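Local coordinates for uncharacterized protein orp (PDB 2WFB) that is of unproven function but probably binds a mixed molybdenum-copper sulphide cluster, at residues A[7-12]-A[70-75]. Numbering follows the deposited sequence.
Sequences IAVTAE and VLLTGY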
loop_
_atom_site.group_PDB
_atom_site.type_symbol
_atom_site.label_atom_id
_atom_site.label_comp_id
_atom_site.label_asym_id
_atom_site.label_seq_id
_atom_site.Cartn_x
_atom_site.Cartn_y
_atom_site.Cartn_z
ATOM N N ILE A 7 6.626 -5.147 1.387
ATOM C CA ILE A 7 6.168 -3.968 0.667
ATOM C C ILE A 7 4.732 -4.229 0.206
ATOM O O ILE A 7 4.503 -5.151 -0.551
ATOM C CB ILE A 7 7.069 -3.684 -0.544
ATOM C CG1 ILE A 7 8.542 -3.568 -0.101
ATOM C CG2 ILE A 7 6.552 -2.435 -1.266
ATOM C CD1 ILE A 7 9.570 -3.606 -1.238
ATOM N N ALA A 8 3.779 -3.437 0.707
ATOM C CA ALA A 8 2.403 -3.508 0.247
ATOM C C ALA A 8 2.178 -2.487 -0.872
ATOM O O ALA A 8 2.627 -1.360 -0.798
ATOM C CB ALA A 8 1.438 -3.255 1.385
ATOM N N VAL A 9 1.489 -2.903 -1.917
ATOM C CA VAL A 9 1.202 -2.005 -3.017
ATOM C C VAL A 9 -0.299 -2.091 -3.264
ATOM O O VAL A 9 -0.812 -3.189 -3.445
ATOM C CB VAL A 9 1.964 -2.393 -4.301
ATOM C CG1 VAL A 9 1.714 -1.356 -5.416
ATOM C CG2 VAL A 9 3.469 -2.519 -4.055
ATOM N N THR A 10 -0.992 -0.943 -3.270
ATOM C CA THR A 10 -2.426 -0.910 -3.606
ATOM C C THR A 10 -2.668 -1.441 -5.013
ATOM O O THR A 10 -1.949 -1.104 -5.948
ATOM C CB THR A 10 -3.042 0.481 -3.450
ATOM O OG1 THR A 10 -2.303 1.424 -4.242
ATOM C CG2 THR A 10 -2.995 0.916 -1.991
ATOM N N ALA A 11 -3.675 -2.305 -5.151
ATOM C CA ALA A 11 -3.830 -3.078 -6.365
ATOM C C ALA A 11 -5.297 -3.198 -6.753
ATOM O O ALA A 11 -6.186 -3.164 -5.903
ATOM C CB ALA A 11 -3.209 -4.444 -6.197
ATOM N N GLU A 12 -5.535 -3.347 -8.048
ATOM C CA GLU A 12 -6.878 -3.406 -8.585
ATOM C C GLU A 12 -7.375 -4.855 -8.612
ATOM O O GLU A 12 -8.540 -5.120 -8.914
ATOM C CB GLU A 12 -6.904 -2.695 -9.970
ATOM C CG GLU A 12 -6.987 -1.146 -9.820
ATOM C CD GLU A 12 -6.296 -0.336 -10.910
ATOM O OE1 GLU A 12 -5.851 -0.901 -11.924
ATOM O OE2 GLU A 12 -6.212 0.898 -10.755
ATOM N N VAL A 70 6.114 -0.968 4.336
ATOM C CA VAL A 70 6.075 0.072 3.304
ATOM C C VAL A 70 4.741 -0.086 2.590
ATOM O O VAL A 70 4.293 -1.210 2.359
ATOM C CB VAL A 70 7.184 -0.135 2.254
ATOM C CG1 VAL A 70 7.115 0.947 1.116
ATOM C CG2 VAL A 70 8.563 -0.113 2.905
ATOM N N LEU A 71 4.113 1.034 2.256
ATOM C CA LEU A 71 2.923 1.016 1.416
ATOM C C LEU A 71 3.158 1.926 0.210
ATOM O O LEU A 71 3.491 3.108 0.364
ATOM C CB LEU A 71 1.704 1.502 2.196
ATOM C CG LEU A 71 0.520 1.766 1.254
ATOM C CD1 LEU A 71 -0.221 0.466 0.953
ATOM C CD2 LEU A 71 -0.360 2.868 1.754
ATOM N N LEU A 72 2.969 1.373 -0.971
ATOM C CA LEU A 72 3.087 2.129 -2.203
ATOM C C LEU A 72 1.698 2.314 -2.835
ATOM O O LEU A 72 0.959 1.347 -2.990
ATOM C CB LEU A 72 3.991 1.387 -3.156
ATOM C CG LEU A 72 5.543 1.548 -3.118
ATOM C CD1 LEU A 72 6.183 2.369 -1.995
ATOM C CD2 LEU A 72 6.251 0.231 -3.420
ATOM N N THR A 73 1.361 3.548 -3.210
ATOM C CA THR A 73 0.007 3.890 -3.653
ATOM C C THR A 73 -0.024 5.174 -4.503
ATOM O O THR A 73 1.031 5.725 -4.863
ATOM C CB THR A 73 -1.012 3.993 -2.425
ATOM O OG1 THR A 73 -2.361 4.095 -2.933
ATOM C CG2 THR A 73 -0.721 5.199 -1.479
ATOM N N GLY A 74 -1.242 5.616 -4.846
ATOM C CA GLY A 74 -1.438 6.907 -5.479
ATOM C C GLY A 74 -1.703 7.980 -4.438
ATOM O O GLY A 74 -0.826 8.793 -4.143
ATOM N N TYR A 75 -2.911 7.962 -3.873
ATOM C CA TYR A 75 -3.393 9.001 -2.957
ATOM C C TYR A 75 -3.794 8.392 -1.620
ATOM O O TYR A 75 -4.363 7.288 -1.571
ATOM C CB TYR A 75 -4.630 9.719 -3.564
ATOM C CG TYR A 75 -4.337 10.371 -4.887
ATOM C CD1 TYR A 75 -3.798 11.657 -4.934
ATOM C CD2 TYR A 75 -4.542 9.697 -6.079
ATOM C CE1 TYR A 75 -3.496 12.267 -6.129
ATOM C CE2 TYR A 75 -4.239 10.299 -7.306
ATOM C CZ TYR A 75 -3.721 11.592 -7.312
ATOM O OH TYR A 75 -3.405 12.231 -8.496
#
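A8 reaches both ways to the strand ending at L72: its N gives a hydrogen bond to V70 O (2.8 Å), and its O takes one from L72 N (2.8 Å). A third bond runs from T10 N to L72 O (3.0 Å), completing a short parallel ladder in which A8 and L72 each pair with two residues of the other strand. The packing is tightest on the face of I7, V9, V70 and L72. There I7 CG2 presses on L72 CD2 at 3.4 Å, closer than usual for two carbons; chi1 of -55° sets CG2 opposite the backbone N, where it bears on that methyl, and F107 of helix 100-108 covers both residues. The opposite face is looser: A8 CB meets L71 CD1 at 4.1 Å, and L63 of helix 55-66 touches both residues. Beyond the last bridge, T10 CG2 also lies 4.1 Å from L71 CD1. Past L72 the two chains part, and the last link is the T73 OG1 to T10 OG1 hydrogen bond (3.0 Å), T10 OG1 also being bonded to D21 O; the open side begins after it, with E12 exposed. The pair belongs to a five-stranded mixed sheet of order 3-2-1-4-5, packed between helices 100-108 and 55-66, the ribonuclease H-like arrangement of the dinitrogenase iron-molybdenum cofactor family.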